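Local coordinates for Dps family protein (Staphylococcus aureus subsp. aureus, PDB 2D5K), which probably binds and oxidises iron and stores it inside a hollow twelve-subunit shell, as a member of the Dps branch of the ferritin family, and is linked to nucleoid compaction, at residues B[24-29]-B[97-102]; B[19-24]-B[83-88]. All blocks are in the same frame, centred on the assembly; numbering follows the deposited sequence.

Contact 1: residues B[24-29]-B[97-102]; sequences TKLHNF and EELSQD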
ATOM      1  N   THR B  24      24.961  -0.907 -19.241  1.00 14.55           N
ATOM      2  CA  THR B  24      25.119  -2.201 -19.895  1.00 13.84           C
ATOM      3  C   THR B  24      26.215  -3.041 -19.238  1.00 14.22           C
ATOM      4  O   THR B  24      26.083  -4.261 -19.133  1.00 13.63           O
ATOM      5  CB  THR B  24      25.390  -2.017 -21.405  1.00 15.78           C
ATOM      6  OG1 THR B  24      24.183  -1.575 -22.042  1.00 18.42           O
ATOM      7  CG2 THR B  24      25.837  -3.328 -22.051  1.00 16.17           C
ATOM      8  N   LYS B  25      27.287  -2.405 -18.777  1.00 15.13           N
ATOM      9  CA  LYS B  25      28.340  -3.176 -18.125  1.00 15.41           C
ATOM     10  C   LYS B  25      27.785  -3.808 -16.855  1.00 15.84           C
ATOM     11  O   LYS B  25      28.156  -4.928 -16.497  1.00 14.54           O
ATOM     12  CB  LYS B  25      29.557  -2.305 -17.784  1.00 17.67           C
ATOM     13  CG  LYS B  25      30.641  -3.104 -17.069  1.00 17.62           C
ATOM     14  CD  LYS B  25      32.052  -2.584 -17.317  1.00 21.46           C
ATOM     15  CE  LYS B  25      32.336  -1.303 -16.576  1.00 20.06           C
ATOM     16  NZ  LYS B  25      33.788  -0.943 -16.695  1.00 19.46           N
ATOM     17  N   LEU B  26      26.885  -3.097 -16.179  1.00 14.89           N
ATOM     18  CA  LEU B  26      26.285  -3.620 -14.958  1.00 14.78           C
ATOM     19  C   LEU B  26      25.345  -4.782 -15.272  1.00 14.01           C
ATOM     20  O   LEU B  26      25.162  -5.664 -14.444  1.00 13.98           O
ATOM     21  CB  LEU B  26      25.548  -2.512 -14.199  1.00 14.88           C
ATOM     22  CG  LEU B  26      26.474  -1.541 -13.459  1.00 15.29           C
ATOM     23  CD1 LEU B  26      25.717  -0.271 -13.091  1.00 15.85           C
ATOM     24  CD2 LEU B  26      27.027  -2.217 -12.212  1.00 16.71           C
ATOM     25  N   HIS B  27      24.743  -4.783 -16.460  1.00 14.85           N
ATOM     26  CA  HIS B  27      23.881  -5.894 -16.848  1.00 15.03           C
ATOM     27  C   HIS B  27      24.785  -7.098 -17.073  1.00 14.40           C
ATOM     28  O   HIS B  27      24.468  -8.214 -16.669  1.00 14.48           O
ATOM     29  CB  HIS B  27      23.119  -5.591 -18.143  1.00 15.57           C
ATOM     30  CG  HIS B  27      21.799  -4.925 -17.921  1.00 16.48           C
ATOM     31  ND1 HIS B  27      21.682  -3.598 -17.568  1.00 19.45           N
ATOM     32  CD2 HIS B  27      20.536  -5.413 -17.978  1.00 18.65           C
ATOM     33  CE1 HIS B  27      20.403  -3.296 -17.418  1.00 19.09           C
ATOM     34  NE2 HIS B  27      19.688  -4.380 -17.662  1.00 18.64           N
ATOM     35  N   ASN B  28      25.918  -6.852 -17.722  1.00 14.25           N
ATOM     36  CA  ASN B  28      26.891  -7.903 -17.999  1.00 13.88           C
ATOM     37  C   ASN B  28      27.321  -8.561 -16.688  1.00 14.63           C
ATOM     38  O   ASN B  28      27.298  -9.787 -16.561  1.00 14.50           O
ATOM     39  CB  ASN B  28      28.101  -7.301 -18.723  1.00 15.94           C
ATOM     40  CG  ASN B  28      29.173  -8.329 -19.040  1.00 17.62           C
ATOM     41  OD1 ASN B  28      29.734  -8.953 -18.141  1.00 17.85           O
ATOM     42  ND2 ASN B  28      29.465  -8.506 -20.330  1.00 20.21           N
ATOM     43  N   PHE B  29      27.700  -7.749 -15.704  1.00 14.53           N
ATOM     44  CA  PHE B  29      28.131  -8.292 -14.419  1.00 14.87           C
ATOM     45  C   PHE B  29      26.968  -8.999 -13.723  1.00 14.63           C
ATOM     46  O   PHE B  29      27.149 -10.034 -13.089  1.00 14.83           O
ATOM     47  CB  PHE B  29      28.706  -7.178 -13.533  1.00 15.16           C
ATOM     48  CG  PHE B  29      30.036  -6.637 -14.014  1.00 16.36           C
ATOM     49  CD1 PHE B  29      30.654  -7.162 -15.150  1.00 16.72           C
ATOM     50  CD2 PHE B  29      30.668  -5.603 -13.329  1.00 18.11           C
ATOM     51  CE1 PHE B  29      31.881  -6.665 -15.597  1.00 17.51           C
ATOM     52  CE2 PHE B  29      31.896  -5.099 -13.766  1.00 18.72           C
ATOM     53  CZ  PHE B  29      32.502  -5.634 -14.905  1.00 17.67           C
ATOM     54  N   GLU B  97      36.148  -5.002  -8.319  1.00 16.04           N
ATOM     55  CA  GLU B  97      37.361  -4.198  -8.401  1.00 17.30           C
ATOM     56  C   GLU B  97      37.238  -3.179  -9.531  1.00 16.05           C
ATOM     57  O   GLU B  97      37.571  -2.008  -9.354  1.00 16.07           O
ATOM     58  CB  GLU B  97      38.592  -5.080  -8.649  1.00 18.71           C
ATOM     59  CG  GLU B  97      38.938  -6.014  -7.507  1.00 24.91           C
ATOM     60  CD  GLU B  97      40.202  -6.819  -7.773  1.00 29.17           C
ATOM     61  OE1 GLU B  97      40.325  -7.379  -8.883  1.00 30.91           O
ATOM     62  OE2 GLU B  97      41.063  -6.899  -6.870  1.00 32.67           O
ATOM     63  N   GLU B  98      36.758  -3.615 -10.693  1.00 15.76           N
ATOM     64  CA  GLU B  98      36.627  -2.698 -11.816  1.00 16.76           C
ATOM     65  C   GLU B  98      35.578  -1.626 -11.559  1.00 15.56           C
ATOM     66  O   GLU B  98      35.780  -0.465 -11.904  1.00 14.42           O
ATOM     67  CB  GLU B  98      36.288  -3.435 -13.113  1.00 18.50           C
ATOM     68  CG  GLU B  98      36.257  -2.486 -14.310  1.00 24.76           C
ATOM     69  CD  GLU B  98      36.417  -3.186 -15.637  1.00 27.96           C
ATOM     70  OE1 GLU B  98      37.419  -3.911 -15.811  1.00 32.33           O
ATOM     71  OE2 GLU B  98      35.547  -3.005 -16.512  1.00 28.98           O
ATOM     72  N   LEU B  99      34.453  -2.008 -10.962  1.00 15.66           N
ATOM     73  CA  LEU B  99      33.425  -1.015 -10.671  1.00 15.96           C
ATOM     74  C   LEU B  99      33.993   0.004  -9.690  1.00 15.29           C
ATOM     75  O   LEU B  99      33.726   1.201  -9.799  1.00 16.86           O
ATOM     76  CB  LEU B  99      32.182  -1.680 -10.075  1.00 18.06           C
ATOM     77  CG  LEU B  99      31.344  -2.511 -11.048  1.00 20.04           C
ATOM     78  CD1 LEU B  99      30.175  -3.131 -10.299  1.00 21.77           C
ATOM     79  CD2 LEU B  99      30.840  -1.623 -12.186  1.00 20.68           C
ATOM     80  N   SER B 100      34.787  -0.463  -8.731  1.00 15.94           N
ATOM     81  CA  SER B 100      35.371   0.456  -7.767  1.00 15.78           C
ATOM     82  C   SER B 100      36.272   1.453  -8.486  1.00 16.62           C
ATOM     83  O   SER B 100      36.221   2.653  -8.211  1.00 15.81           O
ATOM     84  CB  SER B 100      36.177  -0.292  -6.703  1.00 16.58           C
ATOM     85  OG  SER B 100      36.754   0.630  -5.792  1.00 17.91           O
ATOM     86  N   GLN B 101      37.094   0.963  -9.411  1.00 15.45           N
ATOM     87  CA  GLN B 101      37.970   1.858 -10.154  1.00 15.27           C
ATOM     88  C   GLN B 101      37.131   2.828 -10.985  1.00 16.03           C
ATOM     89  O   GLN B 101      37.469   4.004 -11.093  1.00 15.99           O
ATOM     90  CB  GLN B 101      38.916   1.077 -11.068  1.00 18.33           C
ATOM     91  CG  GLN B 101      39.962   1.965 -11.746  1.00 20.18           C
ATOM     92  CD  GLN B 101      40.871   2.667 -10.749  1.00 24.07           C
ATOM     93  OE1 GLN B 101      41.563   2.021  -9.962  1.00 26.11           O
ATOM     94  NE2 GLN B 101      40.873   3.999 -10.777  1.00 21.58           N
ATOM     95  N   ASP B 102      36.042   2.341 -11.575  1.00 15.25           N
ATOM     96  CA  ASP B 102      35.176   3.217 -12.363  1.00 16.17           C
ATOM     97  C   ASP B 102      34.593   4.308 -11.470  1.00 15.58           C
ATOM     98  O   ASP B 102      34.583   5.485 -11.832  1.00 15.63           O
ATOM     99  CB  ASP B 102      34.015   2.442 -13.000  1.00 15.38           C
ATOM    100  CG  ASP B 102      34.439   1.635 -14.214  1.00 18.42           C
ATOM    101  OD1 ASP B 102      35.417   2.031 -14.885  1.00 19.22           O
ATOM    102  OD2 ASP B 102      33.783   0.614 -14.509  1.00 18.57           O
TER
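K25 reaches across from helix 5-32 and puts its ammonium between two carboxylates of helix 92-120, NZ lying 2.7 Å from E98 OE2 and 2.7 Å from D102 OD2. Both are salt bridges, but the acids are used differently. D102 gives the syn lone pair of OD2, on the side of its other oxygen, whereas E98 is met on the anti side of OE2, 17° out of the carboxylate plane. The lysine chain stays extended as it leaves the helix and bends once, at chi3 (74°), before NZ arrives between the acids. Two negative neighbours in a largely buried setting should keep the amine charged.

F29, one turn further on, lies under that chain: K25 CG sits 3.8 Å above one face of the ring, displaced toward the rim. The ring points its edge at L99, whose CG lies in the ring plane 3.8 Å from F29 CE2. L26 meets the same leucine on its methyls, L26 CD2 coming within 3.8 Å of L99 CD1, so L99 is packed by both an aromatic edge and an aliphatic branch.

The next shell steadies these groups. K84 O, in the loop ahead of helix 92-120, takes a further hydrogen bond from K25 NZ, and Y90 OH bonds E98 OE1. F45 and F143, from helices 38-65 and 123-147, lie against L99, so all four long helices converge on this leucine cluster. With the two segment axes 12.1 Å apart and their directions 162° from parallel, this is an antiparallel helix pair of the ferritin-like four-helix bundle, apolar toward the bundle interior and bridged by charge beneath the crossover loop.

Contact 2: residues B[19-24]-B[83-88]; sequences WTVAYT and VKEAAK
V21 faces the loop 83-88 from helix 5-32, and its side chain settles against the backbone carbonyl of V83. CB is already 3.9 Å from V83 O. Of its two branches, CG1, anti to the backbone N (chi1 177°), goes closest, 3.3 Å from V83 O, while CG2 stays at 4.2 Å from that same oxygen. CG1 also reaches V83 CG1 at 4.1 Å, methyl to methyl, and comes within 4.2 Å of the CG methylene of E85. The oxygen under V21 is not left to hydrocarbon alone, since S81 OG hydrogen-bonds to V83 O.

V83 in turn lays its CG1 over the helix surface at A22, 4.3 Å from A22 CB. The loop is the tail of the long connection that carries the chain from the second to the third long helix of the ferritin-like bundle; in Dps proteins that connection holds a short helix, here 74-80, whose L78 packs on both V21 and E85.

Polar contact between the segments is made through one water, which donates to V21 O at 2.8 Å and to E85 OE2 at 2.8 Å. The carboxylate is already committed to another chain: OE2 accepts from L74 N and OE1 from T75 N of the second subunit, at the start of that subunit's own helix 74-80.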
ATOM      1  N   TRP B  19      27.401   6.726 -17.671  1.00 14.55           N
ATOM      2  CA  TRP B  19      26.363   5.889 -17.106  1.00 14.25           C
ATOM      3  C   TRP B  19      25.573   5.061 -18.104  1.00 14.98           C
ATOM      4  O   TRP B  19      24.982   4.047 -17.738  1.00 15.08           O
ATOM      5  CB  TRP B  19      25.458   6.739 -16.213  1.00 16.04           C
ATOM      6  CG  TRP B  19      26.230   7.226 -15.012  1.00 17.04           C
ATOM      7  CD1 TRP B  19      26.882   8.422 -14.876  1.00 19.49           C
ATOM      8  CD2 TRP B  19      26.529   6.473 -13.829  1.00 18.69           C
ATOM      9  NE1 TRP B  19      27.573   8.456 -13.684  1.00 18.97           N
ATOM     10  CE2 TRP B  19      27.371   7.272 -13.023  1.00 19.58           C
ATOM     11  CE3 TRP B  19      26.168   5.197 -13.375  1.00 20.33           C
ATOM     12  CZ2 TRP B  19      27.858   6.837 -11.786  1.00 19.77           C
ATOM     13  CZ3 TRP B  19      26.653   4.763 -12.143  1.00 22.92           C
ATOM     14  CH2 TRP B  19      27.491   5.585 -11.365  1.00 23.09           C
ATOM     15  N   THR B  20      25.574   5.475 -19.363  1.00 14.54           N
ATOM     16  CA  THR B  20      24.883   4.689 -20.373  1.00 16.20           C
ATOM     17  C   THR B  20      25.750   3.447 -20.588  1.00 15.28           C
ATOM     18  O   THR B  20      25.243   2.332 -20.679  1.00 15.88           O
ATOM     19  CB  THR B  20      24.731   5.467 -21.691  1.00 17.80           C
ATOM     20  OG1 THR B  20      23.846   6.579 -21.484  1.00 18.75           O
ATOM     21  CG2 THR B  20      24.150   4.572 -22.776  1.00 17.50           C
ATOM     22  N   VAL B  21      27.065   3.641 -20.651  1.00 14.77           N
ATOM     23  CA  VAL B  21      27.972   2.510 -20.827  1.00 14.85           C
ATOM     24  C   VAL B  21      27.928   1.630 -19.579  1.00 14.69           C
ATOM     25  O   VAL B  21      27.865   0.402 -19.679  1.00 13.17           O
ATOM     26  CB  VAL B  21      29.423   2.974 -21.070  1.00 15.61           C
ATOM     27  CG1 VAL B  21      30.344   1.768 -21.174  1.00 14.84           C
ATOM     28  CG2 VAL B  21      29.496   3.796 -22.352  1.00 16.80           C
ATOM     29  N   ALA B  22      27.949   2.260 -18.406  1.00 13.97           N
ATOM     30  CA  ALA B  22      27.909   1.523 -17.145  1.00 13.56           C
ATOM     31  C   ALA B  22      26.620   0.718 -17.023  1.00 14.08           C
ATOM     32  O   ALA B  22      26.614  -0.384 -16.472  1.00 14.22           O
ATOM     33  CB  ALA B  22      28.032   2.483 -15.970  1.00 14.96           C
ATOM     34  N   TYR B  23      25.530   1.274 -17.539  1.00 15.21           N
ATOM     35  CA  TYR B  23      24.231   0.604 -17.491  1.00 15.61           C
ATOM     36  C   TYR B  23      24.335  -0.802 -18.077  1.00 14.70           C
ATOM     37  O   TYR B  23      23.857  -1.775 -17.488  1.00 15.91           O
ATOM     38  CB  TYR B  23      23.202   1.419 -18.279  1.00 17.07           C
ATOM     39  CG  TYR B  23      21.823   0.806 -18.310  1.00 20.21           C
ATOM     40  CD1 TYR B  23      20.980   0.870 -17.199  1.00 19.90           C
ATOM     41  CD2 TYR B  23      21.362   0.153 -19.451  1.00 19.88           C
ATOM     42  CE1 TYR B  23      19.706   0.297 -17.227  1.00 20.91           C
ATOM     43  CE2 TYR B  23      20.097  -0.423 -19.489  1.00 22.31           C
ATOM     44  CZ  TYR B  23      19.275  -0.347 -18.380  1.00 21.29           C
ATOM     45  OH  TYR B  23      18.023  -0.915 -18.428  1.00 23.06           O
ATOM     46  N   THR B  24      24.961  -0.907 -19.241  1.00 14.55           N
ATOM     47  CA  THR B  24      25.119  -2.201 -19.895  1.00 13.84           C
ATOM     48  C   THR B  24      26.215  -3.041 -19.238  1.00 14.22           C
ATOM     49  O   THR B  24      26.083  -4.261 -19.133  1.00 13.63           O
ATOM     50  CB  THR B  24      25.390  -2.017 -21.405  1.00 15.78           C
ATOM     51  OG1 THR B  24      24.183  -1.575 -22.042  1.00 18.42           O
ATOM     52  CG2 THR B  24      25.837  -3.328 -22.051  1.00 16.17           C
ATOM     53  N   VAL B  83      34.157   5.114 -18.810  1.00 17.84           N
ATOM     54  CA  VAL B  83      33.824   3.774 -18.348  1.00 16.21           C
ATOM     55  C   VAL B  83      33.916   2.892 -19.585  1.00 16.81           C
ATOM     56  O   VAL B  83      33.247   3.149 -20.588  1.00 16.64           O
ATOM     57  CB  VAL B  83      32.387   3.699 -17.785  1.00 17.87           C
ATOM     58  CG1 VAL B  83      32.022   2.249 -17.479  1.00 14.37           C
ATOM     59  CG2 VAL B  83      32.276   4.549 -16.528  1.00 15.72           C
ATOM     60  N   LYS B  84      34.755   1.867 -19.524  1.00 16.75           N
ATOM     61  CA  LYS B  84      34.922   0.976 -20.659  1.00 18.66           C
ATOM     62  C   LYS B  84      34.007  -0.229 -20.535  1.00 18.17           C
ATOM     63  O   LYS B  84      33.573  -0.580 -19.439  1.00 18.77           O
ATOM     64  CB  LYS B  84      36.388   0.542 -20.766  1.00 21.63           C
ATOM     65  CG  LYS B  84      37.341   1.733 -20.870  1.00 23.21           C
ATOM     66  CD  LYS B  84      36.927   2.663 -22.013  1.00 29.97           C
ATOM     67  CE  LYS B  84      37.588   4.038 -21.915  1.00 32.12           C
ATOM     68  NZ  LYS B  84      39.073   3.962 -21.954  1.00 34.85           N
ATOM     69  N   GLU B  85      33.699  -0.853 -21.666  1.00 16.93           N
ATOM     70  CA  GLU B  85      32.823  -2.015 -21.659  1.00 18.73           C
ATOM     71  C   GLU B  85      33.483  -3.208 -20.985  1.00 20.30           C
ATOM     72  O   GLU B  85      34.711  -3.287 -20.892  1.00 19.89           O
ATOM     73  CB  GLU B  85      32.412  -2.371 -23.089  1.00 18.68           C
ATOM     74  CG  GLU B  85      31.727  -1.220 -23.806  1.00 18.59           C
ATOM     75  CD  GLU B  85      30.570  -1.677 -24.664  1.00 20.67           C
ATOM     76  OE1 GLU B  85      30.795  -2.036 -25.840  1.00 19.72           O
ATOM     77  OE2 GLU B  85      29.432  -1.687 -24.147  1.00 20.93           O
ATOM     78  N   ALA B  86      32.659  -4.132 -20.512  1.00 20.38           N
ATOM     79  CA  ALA B  86      33.154  -5.320 -19.837  1.00 22.83           C
ATOM     80  C   ALA B  86      33.963  -6.214 -20.766  1.00 24.55           C
ATOM     81  O   ALA B  86      33.668  -6.325 -21.957  1.00 24.46           O
ATOM     82  CB  ALA B  86      31.985  -6.108 -19.258  1.00 22.64           C
ATOM     83  N   ALA B  87      34.996  -6.835 -20.210  1.00 26.95           N
ATOM     84  CA  ALA B  87      35.843  -7.759 -20.950  1.00 28.17           C
ATOM     85  C   ALA B  87      35.362  -9.151 -20.547  1.00 29.34           C
ATOM     86  O   ALA B  87      34.479  -9.280 -19.699  1.00 30.15           O
ATOM     87  CB  ALA B  87      37.302  -7.567 -20.561  1.00 28.67           C
ATOM     88  N   LYS B  88      35.935 -10.194 -21.136  1.00 30.14           N
ATOM     89  CA  LYS B  88      35.514 -11.553 -20.810  1.00 30.26           C
ATOM     90  C   LYS B  88      36.298 -12.199 -19.668  1.00 29.35           C
ATOM     91  O   LYS B  88      37.433 -11.822 -19.387  1.00 28.29           O
ATOM     92  CB  LYS B  88      35.628 -12.452 -22.047  1.00 33.62           C
ATOM     93  CG  LYS B  88      34.716 -12.072 -23.200  1.00 36.51           C
ATOM     94  CD  LYS B  88      34.856 -13.067 -24.343  1.00 40.52           C
ATOM     95  CE  LYS B  88      33.861 -12.782 -25.457  1.00 43.10           C
ATOM     96  NZ  LYS B  88      34.039 -11.419 -26.028  1.00 44.90           N
TER
HETATM   97  O   HOH W   1      28.993  -1.509 -21.434  1.00 19.26           O

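In the fold
Both contacts use helix 5-32 and share T24, but they look at different partners. Contact 1 ties that helix to another long helix, through a charged network beside leucine and phenylalanine packing in the bundle interior; contact 2 ties it to the connecting loop by small apolar groups and a water, with no ion pair between its segments. The lysine of contact 1 also lies along that loop, K25 CD 3.6 Å from A86 N and K25 CE 3.7 Å from V83 CG1. Both are mostly buried, although the loop of contact 2 has exposed residues. Both also border the second subunit, where N28 ND2 bonds G72 O of that chain.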